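Leucine-rich-repeat protein (PDB 4WNR) binds GDP and magnesium through the Roc domain of this Roc-COR fragment, the whole protein being a predicted serine/threonine protein kinase. Local coordinates at residues A[107-112]-A[330-335]; A[265-270]-A[322-327]; A[275-280]-A[315-320]. All blocks are in the same frame, centred on the assembly; numbering follows the deposited sequence.

Contact 1 (A[107-112]-A[330-335]); sequences HQFFLS and KKFELC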
loop_
_atom_site.group_PDB
_atom_site.type_symbol
_atom_site.label_atom_id
_atom_site.label_comp_id
_atom_site.label_asym_id
_atom_site.label_seq_id
_atom_site.Cartn_x
_atom_site.Cartn_y
_atom_site.Cartn_z
ATOM N N HIS A 107 -4.479 0.097 6.307
ATOM C CA HIS A 107 -3.253 0.302 5.530
ATOM C C HIS A 107 -2.399 -0.969 5.463
ATOM O O HIS A 107 -1.620 -1.146 4.529
ATOM C CB HIS A 107 -2.426 1.451 6.113
ATOM C CG HIS A 107 -1.783 1.132 7.426
ATOM N ND1 HIS A 107 -2.453 1.227 8.626
ATOM C CD2 HIS A 107 -0.529 0.721 7.727
ATOM C CE1 HIS A 107 -1.640 0.888 9.610
ATOM N NE2 HIS A 107 -0.466 0.575 9.091
ATOM N N GLN A 108 -2.558 -1.840 6.458
ATOM C CA GLN A 108 -1.858 -3.130 6.511
ATOM C C GLN A 108 -2.071 -4.000 5.268
ATOM O O GLN A 108 -1.207 -4.809 4.922
ATOM C CB GLN A 108 -2.296 -3.917 7.750
ATOM C CG GLN A 108 -1.775 -3.366 9.066
ATOM C CD GLN A 108 -2.314 -4.131 10.261
ATOM O OE1 GLN A 108 -3.526 -4.195 10.468
ATOM N NE2 GLN A 108 -1.418 -4.716 11.054
ATOM N N PHE A 109 -3.211 -3.832 4.599
ATOM C CA PHE A 109 -3.529 -4.630 3.407
ATOM C C PHE A 109 -2.574 -4.320 2.250
ATOM O O PHE A 109 -2.332 -5.170 1.392
ATOM C CB PHE A 109 -4.974 -4.396 2.921
ATOM C CG PHE A 109 -6.022 -4.428 4.007
ATOM C CD1 PHE A 109 -5.849 -5.177 5.166
ATOM C CD2 PHE A 109 -7.209 -3.723 3.845
ATOM C CE1 PHE A 109 -6.824 -5.195 6.151
ATOM C CE2 PHE A 109 -8.189 -3.743 4.821
ATOM C CZ PHE A 109 -7.998 -4.481 5.976
ATOM N N PHE A 110 -2.040 -3.100 2.237
ATOM C CA PHE A 110 -1.258 -2.595 1.109
ATOM C C PHE A 110 0.243 -2.486 1.387
ATOM O O PHE A 110 1.002 -2.063 0.515
ATOM C CB PHE A 110 -1.820 -1.241 0.679
ATOM C CG PHE A 110 -3.322 -1.203 0.640
ATOM C CD1 PHE A 110 -4.020 -1.790 -0.407
ATOM C CD2 PHE A 110 -4.042 -0.595 1.661
ATOM C CE1 PHE A 110 -5.403 -1.762 -0.442
ATOM C CE2 PHE A 110 -5.427 -0.563 1.632
ATOM C CZ PHE A 110 -6.109 -1.148 0.579
ATOM N N LEU A 111 0.669 -2.859 2.593
ATOM C CA LEU A 111 2.093 -2.925 2.917
ATOM C C LEU A 111 2.679 -4.188 2.303
ATOM O O LEU A 111 2.142 -5.279 2.494
ATOM C CB LEU A 111 2.315 -2.933 4.433
ATOM C CG LEU A 111 1.668 -1.812 5.250
ATOM C CD1 LEU A 111 2.131 -1.899 6.697
ATOM C CD2 LEU A 111 1.972 -0.436 4.675
ATOM N N SER A 112 3.781 -4.040 1.571
ATOM C CA SER A 112 4.355 -5.151 0.814
ATOM C C SER A 112 5.880 -5.131 0.792
ATOM O O SER A 112 6.507 -4.118 1.101
ATOM C CB SER A 112 3.822 -5.124 -0.618
ATOM O OG SER A 112 4.074 -3.866 -1.220
ATOM N N LYS A 330 -9.807 -10.919 9.332
ATOM C CA LYS A 330 -9.265 -11.885 10.297
ATOM C C LYS A 330 -7.738 -11.943 10.254
ATOM O O LYS A 330 -7.084 -12.029 11.293
ATOM C CB LYS A 330 -9.819 -13.289 10.034
ATOM C CG LYS A 330 -11.202 -13.546 10.611
ATOM C CD LYS A 330 -11.724 -14.929 10.237
ATOM C CE LYS A 330 -10.847 -16.046 10.791
ATOM N NZ LYS A 330 -11.502 -17.380 10.690
ATOM N N LYS A 331 -7.191 -11.901 9.042
ATOM C CA LYS A 331 -5.750 -12.033 8.817
ATOM C C LYS A 331 -4.950 -10.974 9.574
ATOM O O LYS A 331 -3.962 -11.294 10.237
ATOM C CB LYS A 331 -5.437 -11.936 7.319
ATOM C CG LYS A 331 -4.068 -12.465 6.929
ATOM C CD LYS A 331 -3.656 -11.971 5.551
ATOM C CE LYS A 331 -2.587 -12.855 4.929
ATOM N NZ LYS A 331 -1.425 -13.091 5.832
ATOM N N PHE A 332 -5.390 -9.721 9.473
ATOM C CA PHE A 332 -4.680 -8.589 10.081
ATOM C C PHE A 332 -5.245 -8.171 11.445
ATOM O O PHE A 332 -4.976 -7.067 11.921
ATOM C CB PHE A 332 -4.678 -7.404 9.116
ATOM C CG PHE A 332 -3.957 -7.678 7.830
ATOM C CD1 PHE A 332 -2.572 -7.616 7.769
ATOM C CD2 PHE A 332 -4.659 -8.006 6.680
ATOM C CE1 PHE A 332 -1.901 -7.870 6.584
ATOM C CE2 PHE A 332 -3.994 -8.260 5.492
ATOM C CZ PHE A 332 -2.613 -8.193 5.444
ATOM N N GLU A 333 -6.017 -9.061 12.067
ATOM C CA GLU A 333 -6.512 -8.880 13.440
ATOM C C GLU A 333 -7.440 -7.670 13.620
ATOM O O GLU A 333 -7.405 -6.995 14.648
ATOM C CB GLU A 333 -5.343 -8.819 14.432
ATOM C CG GLU A 333 -4.363 -9.975 14.295
ATOM C CD GLU A 333 -3.334 -10.013 15.408
ATOM O OE1 GLU A 333 -3.718 -9.847 16.585
ATOM O OE2 GLU A 333 -2.139 -10.218 15.103
ATOM N N LEU A 334 -8.269 -7.415 12.612
ATOM C CA LEU A 334 -9.390 -6.479 12.731
ATOM C C LEU A 334 -10.658 -7.243 13.126
ATOM O O LEU A 334 -11.725 -6.652 13.299
ATOM C CB LEU A 334 -9.624 -5.744 11.406
ATOM C CG LEU A 334 -8.655 -4.617 11.035
ATOM C CD1 LEU A 334 -7.225 -5.120 10.909
ATOM C CD2 LEU A 334 -9.102 -3.956 9.739
ATOM N N CYS A 335 -10.523 -8.558 13.269
ATOM C CA CYS A 335 -11.655 -9.442 13.505
ATOM C C CYS A 335 -11.175 -10.704 14.221
ATOM O O CYS A 335 -10.044 -11.150 14.011
ATOM C CB CYS A 335 -12.298 -9.807 12.167
ATOM S SG CYS A 335 -14.095 -9.898 12.208
#
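Phe332 packs one face of its ring over the peptide that joins Gln108 to Phe109. This is the tight part of the contact. Phe332 CE1 lies 3.6 Å from Gln108 O, and Phe332 CD1 lies 3.7 Å from Gln108 CB. CG of Phe332 is anti to its own carbonyl carbon (chi1 -62°), and this swings the ring toward the 3-10 turn at 107-109. Phe332 CD2 comes in at the edge of the Phe109 ring, 3.4 Å from Phe109 CD1. The two ring planes are 50° apart, so the rings meet obliquely. Phe109 is buried. It also touches Ile278 and Val282 of helix 275-286, and Leu328.

The other side is looser. Leu334 touches through its methyl tips, with CD2 4.0 Å from Phe109 CZ, and less of it is covered than of Phe332, Gln108 or Phe109. Exposed Glu333, with positive phi, marks the solvent side between Phe332 and Leu334. It is the C-prime residue of a Schellman motif, with Leu334 N bonded to Met329 O. The contact thus sets a Schellman-terminated COR helix against the Roc loop that follows helix 99-104.

Contact 2 (A[265-270]-A[322-327]); sequences ISLLDT and YGYIIN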
loop_
_atom_site.group_PDB
_atom_site.type_symbol
_atom_site.label_atom_id
_atom_site.label_comp_id
_atom_site.label_asym_id
_atom_site.label_seq_id
_atom_site.Cartn_x
_atom_site.Cartn_y
_atom_site.Cartn_z
ATOM N N ILE A 265 -5.282 -19.415 0.754
ATOM C CA ILE A 265 -6.265 -20.158 -0.051
ATOM C C ILE A 265 -7.668 -19.541 -0.038
ATOM O O ILE A 265 -8.418 -19.683 -1.006
ATOM C CB ILE A 265 -6.349 -21.654 0.344
ATOM C CG1 ILE A 265 -6.751 -21.829 1.813
ATOM C CG2 ILE A 265 -5.021 -22.344 0.063
ATOM C CD1 ILE A 265 -7.086 -23.259 2.184
ATOM N N SER A 266 -8.011 -18.860 1.052
ATOM C CA SER A 266 -9.303 -18.177 1.170
ATOM C C SER A 266 -9.302 -16.779 0.539
ATOM O O SER A 266 -10.365 -16.180 0.361
ATOM C CB SER A 266 -9.721 -18.080 2.639
ATOM O OG SER A 266 -8.736 -17.420 3.412
ATOM N N LEU A 267 -8.116 -16.268 0.211
ATOM C CA LEU A 267 -7.958 -14.917 -0.347
ATOM C C LEU A 267 -7.454 -14.872 -1.796
ATOM O O LEU A 267 -7.634 -13.859 -2.473
ATOM C CB LEU A 267 -7.007 -14.099 0.541
ATOM C CG LEU A 267 -7.613 -13.301 1.702
ATOM C CD1 LEU A 267 -8.602 -14.118 2.520
ATOM C CD2 LEU A 267 -6.503 -12.769 2.596
ATOM N N LEU A 268 -6.847 -15.956 -2.279
ATOM C CA LEU A 268 -6.094 -15.917 -3.542
ATOM C C LEU A 268 -6.930 -15.712 -4.806
ATOM O O LEU A 268 -6.387 -15.347 -5.847
ATOM C CB LEU A 268 -5.204 -17.161 -3.690
ATOM C CG LEU A 268 -5.852 -18.538 -3.858
ATOM C CD1 LEU A 268 -6.399 -18.741 -5.261
ATOM C CD2 LEU A 268 -4.840 -19.632 -3.548
ATOM N N ASP A 269 -8.235 -15.958 -4.729
ATOM C CA ASP A 269 -9.102 -15.799 -5.897
ATOM C C ASP A 269 -9.280 -14.329 -6.279
ATOM O O ASP A 269 -9.298 -13.990 -7.463
ATOM C CB ASP A 269 -10.470 -16.441 -5.652
ATOM C CG ASP A 269 -11.294 -16.567 -6.928
ATOM O OD1 ASP A 269 -10.742 -16.995 -7.964
ATOM O OD2 ASP A 269 -12.497 -16.236 -6.897
ATOM N N THR A 270 -9.408 -13.464 -5.274
ATOM C CA THR A 270 -9.672 -12.042 -5.498
ATOM C C THR A 270 -8.394 -11.250 -5.808
ATOM O O THR A 270 -7.492 -11.157 -4.974
ATOM C CB THR A 270 -10.367 -11.413 -4.275
ATOM O OG1 THR A 270 -11.456 -12.246 -3.862
ATOM C CG2 THR A 270 -10.896 -10.016 -4.603
ATOM N N TYR A 322 -17.702 -12.209 0.241
ATOM C CA TYR A 322 -17.941 -12.024 1.675
ATOM C C TYR A 322 -16.862 -12.747 2.471
ATOM O O TYR A 322 -16.359 -12.228 3.465
ATOM C CB TYR A 322 -19.321 -12.560 2.071
ATOM C CG TYR A 322 -20.501 -11.682 1.681
ATOM C CD1 TYR A 322 -20.395 -10.709 0.684
ATOM C CD2 TYR A 322 -21.740 -11.848 2.299
ATOM C CE1 TYR A 322 -21.479 -9.922 0.335
ATOM C CE2 TYR A 322 -22.829 -11.065 1.950
ATOM C CZ TYR A 322 -22.693 -10.105 0.969
ATOM O OH TYR A 322 -23.770 -9.326 0.621
ATOM N N GLY A 323 -16.517 -13.950 2.020
ATOM C CA GLY A 323 -15.433 -14.730 2.613
ATOM C C GLY A 323 -14.096 -14.020 2.517
ATOM O O GLY A 323 -13.314 -14.033 3.465
ATOM N N TYR A 324 -13.837 -13.397 1.371
ATOM C CA TYR A 324 -12.604 -12.636 1.167
ATOM C C TYR A 324 -12.461 -11.524 2.203
ATOM O O TYR A 324 -11.446 -11.439 2.887
ATOM C CB TYR A 324 -12.557 -12.038 -0.244
ATOM C CG TYR A 324 -11.403 -11.079 -0.460
ATOM C CD1 TYR A 324 -10.102 -11.548 -0.611
ATOM C CD2 TYR A 324 -11.613 -9.702 -0.508
ATOM C CE1 TYR A 324 -9.042 -10.675 -0.806
ATOM C CE2 TYR A 324 -10.560 -8.822 -0.702
ATOM C CZ TYR A 324 -9.277 -9.314 -0.850
ATOM O OH TYR A 324 -8.228 -8.444 -1.044
ATOM N N ILE A 325 -13.487 -10.688 2.315
ATOM C CA ILE A 325 -13.453 -9.529 3.214
ATOM C C ILE A 325 -13.319 -9.948 4.679
ATOM O O ILE A 325 -12.541 -9.356 5.425
ATOM C CB ILE A 325 -14.701 -8.634 3.035
ATOM C CG1 ILE A 325 -14.718 -8.031 1.625
ATOM C CG2 ILE A 325 -14.722 -7.511 4.066
ATOM C CD1 ILE A 325 -16.074 -7.513 1.194
ATOM N N ILE A 326 -14.076 -10.965 5.082
ATOM C CA ILE A 326 -14.051 -11.453 6.465
ATOM C C ILE A 326 -12.698 -12.084 6.807
ATOM O O ILE A 326 -12.108 -11.766 7.842
ATOM C CB ILE A 326 -15.194 -12.464 6.730
ATOM C CG1 ILE A 326 -16.563 -11.773 6.633
ATOM C CG2 ILE A 326 -15.032 -13.139 8.090
ATOM C CD1 ILE A 326 -16.893 -10.823 7.769
ATOM N N ASN A 327 -12.218 -12.972 5.941
ATOM C CA ASN A 327 -10.921 -13.629 6.143
ATOM C C ASN A 327 -9.752 -12.651 6.050
ATOM O O ASN A 327 -8.731 -12.831 6.715
ATOM C CB ASN A 327 -10.725 -14.773 5.141
ATOM C CG ASN A 327 -11.639 -15.955 5.417
ATOM O OD1 ASN A 327 -11.714 -16.447 6.543
ATOM N ND2 ASN A 327 -12.333 -16.424 4.385
#
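Thr270 and Leu267 close on Tyr324, at the place where a loop of the COR-A region meets helix 322-331. The backbones come within 5.4 Å at the CA atoms of Leu267 and Tyr324.

The first kind of interaction is CH-pi. Thr270 CB sits 3.8 Å from the centroid of the Tyr324 ring, 17° off the ring normal, so it lies over the face. Thr270 CG2 stands over the middle of the same ring, 4.1 Å from Tyr324 CZ, while CB is displaced toward CD1 and CE1. Tyr324 CG is anti to the backbone N (chi1 172°), which sends the ring out from the helix toward the loop.

The second kind is apolar packing. The Leu267 side chain crosses that of Tyr324 at about a right angle, with Leu267 CG 3.8 Å from Tyr324 CD1. Its CD1 branch goes on to the next turn of the helix and touches Asn327 CB at 3.4 Å. Nearer the surface, Ser266 CB rests 3.6 Å from Asn327 ND2.

Polar bonds hold the loop itself. Residues Leu267 to Thr270 make a type I turn, closed by a weak bond from Thr270 N to Leu267 O. Thr270 OG1 also lies over the Tyr324 face, but its hydrogen bond is to Arg321 NH1, which in addition forms a salt bridge with Asp269 OD2.

The chemistry is therefore divided: shape and CH-pi packing join the loop to the helix face, while charge ties the turn to Arg321, just ahead of the 322-327 segment.

Contact 3 (A[275-280]-A[315-320]); sequences PKWITE and YYYPPE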
loop_
_atom_site.group_PDB
_atom_site.type_symbol
_atom_site.label_atom_id
_atom_site.label_comp_id
_atom_site.label_asym_id
_atom_site.label_seq_id
_atom_site.Cartn_x
_atom_site.Cartn_y
_atom_site.Cartn_z
ATOM N N PRO A 275 -8.070 -0.235 -4.705
ATOM C CA PRO A 275 -7.885 -0.308 -3.248
ATOM C C PRO A 275 -9.082 0.176 -2.420
ATOM O O PRO A 275 -9.321 -0.342 -1.326
ATOM C CB PRO A 275 -6.678 0.603 -3.008
ATOM C CG PRO A 275 -5.904 0.532 -4.273
ATOM C CD PRO A 275 -6.927 0.422 -5.365
ATOM N N LYS A 276 -9.819 1.154 -2.938
ATOM C CA LYS A 276 -10.994 1.699 -2.245
ATOM C C LYS A 276 -12.120 0.671 -2.075
ATOM O O LYS A 276 -12.924 0.776 -1.148
ATOM C CB LYS A 276 -11.523 2.937 -2.975
ATOM C CG LYS A 276 -10.574 4.125 -2.931
ATOM C CD LYS A 276 -11.147 5.329 -3.661
ATOM C CE LYS A 276 -10.192 6.512 -3.605
ATOM N NZ LYS A 276 -10.719 7.698 -4.337
ATOM N N TRP A 277 -12.172 -0.313 -2.972
ATOM C CA TRP A 277 -13.152 -1.400 -2.888
ATOM C C TRP A 277 -13.031 -2.163 -1.570
ATOM O O TRP A 277 -14.036 -2.453 -0.925
ATOM C CB TRP A 277 -12.978 -2.365 -4.064
ATOM C CG TRP A 277 -13.985 -3.474 -4.101
ATOM C CD1 TRP A 277 -15.282 -3.389 -4.505
ATOM C CD2 TRP A 277 -13.769 -4.841 -3.731
ATOM N NE1 TRP A 277 -15.895 -4.617 -4.405
ATOM C CE2 TRP A 277 -14.985 -5.526 -3.933
ATOM C CE3 TRP A 277 -12.665 -5.553 -3.246
ATOM C CZ2 TRP A 277 -15.129 -6.888 -3.666
ATOM C CZ3 TRP A 277 -12.811 -6.906 -2.980
ATOM C CH2 TRP A 277 -14.034 -7.558 -3.191
ATOM N N ILE A 278 -11.799 -2.471 -1.174
ATOM C CA ILE A 278 -11.544 -3.208 0.065
ATOM C C ILE A 278 -11.917 -2.354 1.273
ATOM O O ILE A 278 -12.730 -2.759 2.102
ATOM C CB ILE A 278 -10.060 -3.621 0.197
ATOM C CG1 ILE A 278 -9.656 -4.576 -0.928
ATOM C CG2 ILE A 278 -9.800 -4.285 1.547
ATOM C CD1 ILE A 278 -8.157 -4.705 -1.103
ATOM N N THR A 279 -11.315 -1.171 1.351
ATOM C CA THR A 279 -11.435 -0.304 2.525
ATOM C C THR A 279 -12.878 0.111 2.816
ATOM O O THR A 279 -13.332 0.025 3.957
ATOM C CB THR A 279 -10.561 0.958 2.381
ATOM O OG1 THR A 279 -10.888 1.642 1.166
ATOM C CG2 THR A 279 -9.087 0.592 2.373
ATOM N N GLU A 280 -13.595 0.547 1.783
ATOM C CA GLU A 280 -14.993 0.962 1.935
ATOM C C GLU A 280 -15.895 -0.195 2.375
ATOM O O GLU A 280 -16.888 0.018 3.072
ATOM C CB GLU A 280 -15.524 1.577 0.636
ATOM C CG GLU A 280 -14.876 2.906 0.262
ATOM C CD GLU A 280 -15.116 4.002 1.288
ATOM O OE1 GLU A 280 -16.207 4.032 1.897
ATOM O OE2 GLU A 280 -14.208 4.836 1.485
ATOM N N TYR A 315 -19.971 0.586 -3.835
ATOM C CA TYR A 315 -19.325 -0.530 -4.523
ATOM C C TYR A 315 -20.157 -1.801 -4.383
ATOM O O TYR A 315 -20.733 -2.059 -3.326
ATOM C CB TYR A 315 -17.918 -0.767 -3.973
ATOM C CG TYR A 315 -16.914 0.302 -4.352
ATOM C CD1 TYR A 315 -16.600 0.547 -5.686
ATOM C CD2 TYR A 315 -16.265 1.055 -3.376
ATOM C CE1 TYR A 315 -15.679 1.522 -6.037
ATOM C CE2 TYR A 315 -15.342 2.030 -3.718
ATOM C CZ TYR A 315 -15.053 2.259 -5.049
ATOM O OH TYR A 315 -14.137 3.228 -5.393
ATOM N N TYR A 316 -20.224 -2.580 -5.461
ATOM C CA TYR A 316 -20.926 -3.860 -5.446
ATOM C C TYR A 316 -20.036 -4.928 -4.819
ATOM O O TYR A 316 -18.887 -5.103 -5.221
ATOM C CB TYR A 316 -21.338 -4.273 -6.864
ATOM C CG TYR A 316 -21.963 -5.656 -6.958
ATOM C CD1 TYR A 316 -22.959 -6.060 -6.069
ATOM C CD2 TYR A 316 -21.568 -6.554 -7.947
ATOM C CE1 TYR A 316 -23.531 -7.319 -6.154
ATOM C CE2 TYR A 316 -22.136 -7.815 -8.043
ATOM C CZ TYR A 316 -23.116 -8.194 -7.144
ATOM O OH TYR A 316 -23.684 -9.447 -7.235
ATOM N N TYR A 317 -20.580 -5.628 -3.826
ATOM C CA TYR A 317 -19.874 -6.703 -3.138
ATOM C C TYR A 317 -20.620 -8.018 -3.341
ATOM O O TYR A 317 -21.624 -8.267 -2.672
ATOM C CB TYR A 317 -19.754 -6.388 -1.646
ATOM C CG TYR A 317 -18.925 -5.159 -1.364
ATOM C CD1 TYR A 317 -17.537 -5.231 -1.317
ATOM C CD2 TYR A 317 -19.526 -3.923 -1.154
ATOM C CE1 TYR A 317 -16.771 -4.108 -1.064
ATOM C CE2 TYR A 317 -18.768 -2.792 -0.901
ATOM C CZ TYR A 317 -17.391 -2.889 -0.857
ATOM O OH TYR A 317 -16.635 -1.766 -0.605
ATOM N N PRO A 318 -20.147 -8.856 -4.283
ATOM C CA PRO A 318 -20.770 -10.164 -4.493
ATOM C C PRO A 318 -20.705 -11.048 -3.244
ATOM O O PRO A 318 -19.726 -10.974 -2.498
ATOM C CB PRO A 318 -19.933 -10.778 -5.620
ATOM C CG PRO A 318 -19.342 -9.618 -6.337
ATOM C CD PRO A 318 -19.109 -8.572 -5.289
ATOM N N PRO A 319 -21.744 -11.871 -3.008
ATOM C CA PRO A 319 -21.751 -12.812 -1.885
ATOM C C PRO A 319 -20.503 -13.698 -1.797
ATOM O O PRO A 319 -20.054 -14.016 -0.695
ATOM C CB PRO A 319 -22.999 -13.656 -2.154
ATOM C CG PRO A 319 -23.921 -12.713 -2.843
ATOM C CD PRO A 319 -23.041 -11.860 -3.711
ATOM N N GLU A 320 -19.949 -14.082 -2.945
ATOM C CA GLU A 320 -18.730 -14.904 -2.984
ATOM C C GLU A 320 -17.485 -14.186 -2.447
ATOM O O GLU A 320 -16.501 -14.836 -2.093
ATOM C CB GLU A 320 -18.455 -15.440 -4.399
ATOM C CG GLU A 320 -18.247 -14.386 -5.480
ATOM C CD GLU A 320 -19.521 -14.050 -6.233
ATOM O OE1 GLU A 320 -20.579 -13.915 -5.582
ATOM O OE2 GLU A 320 -19.463 -13.909 -7.473
#
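Trp277 turns an edge of its indole to Tyr315 and a face to Tyr317, and the three rings form an aromatic cluster in the COR-A region. Here helix 275-286 meets the loop that leads to helix 322-331. The Trp277 CA sits over one face of the Tyr315 ring, 4.3 Å from its centroid. From CB the side chain leaves with CG anti to the backbone N (chi1 -177°), which carries the indole across to the 315-320 loop. CD1 is the first ring atom to meet a partner closely, at 3.8 Å from Tyr315 CB. Around it the edge of the indole is turned toward the Tyr315 face in an offset edge-to-face pair. NE1 comes next. It donates to Tyr316 O at 3.1 Å, and the bond is almost straight at 176°. The acceptor lies in the indole plane, although NE1 itself stands above the carbonyl plane of Tyr316. CE2 and then CZ2 lie against Tyr317 CD1, the latter at 3.7 Å. This is an offset stack of the Trp277 five-membered ring on the Tyr317 ring, centroids 4.5 Å apart and planes at 27°. The six-membered ring reaches Tyr324 of helix 322-331, and the indole also meets the ring of Phe225. A leucine in place of Trp277 would probably leave Tyr316 O without its indole donor and Tyr317 without its stacking partner. At the rim, Lys276 CB touches Tyr315 OH at 3.6 Å. Tyr317 OH donates back to the helix, reaching Trp277 O at 2.7 Å on a lone pair in the carbonyl plane.

Overall arrangement
Contacts 2 and 3 lie within the COR-A region, their centres 11 Å apart. Contact 1 joins that region to Roc, its centre 13 Å from that of contact 2 and 15 Å from that of contact 3. Along the chain, contact 3 is nested inside contact 2, and both inside contact 1. Helix 322-331 serves contacts 1 and 2. Helix 275-286 links the other pairs: Tyr324 CE2 packs 3.7 Å from Trp277 CZ3, and Phe109 CD2 packs 3.5 Å from Ile278 CG2. None of the three is at the GDP site. The side chain of Lys276 in contact 3 is about 13 Å from the bound magnesium ion.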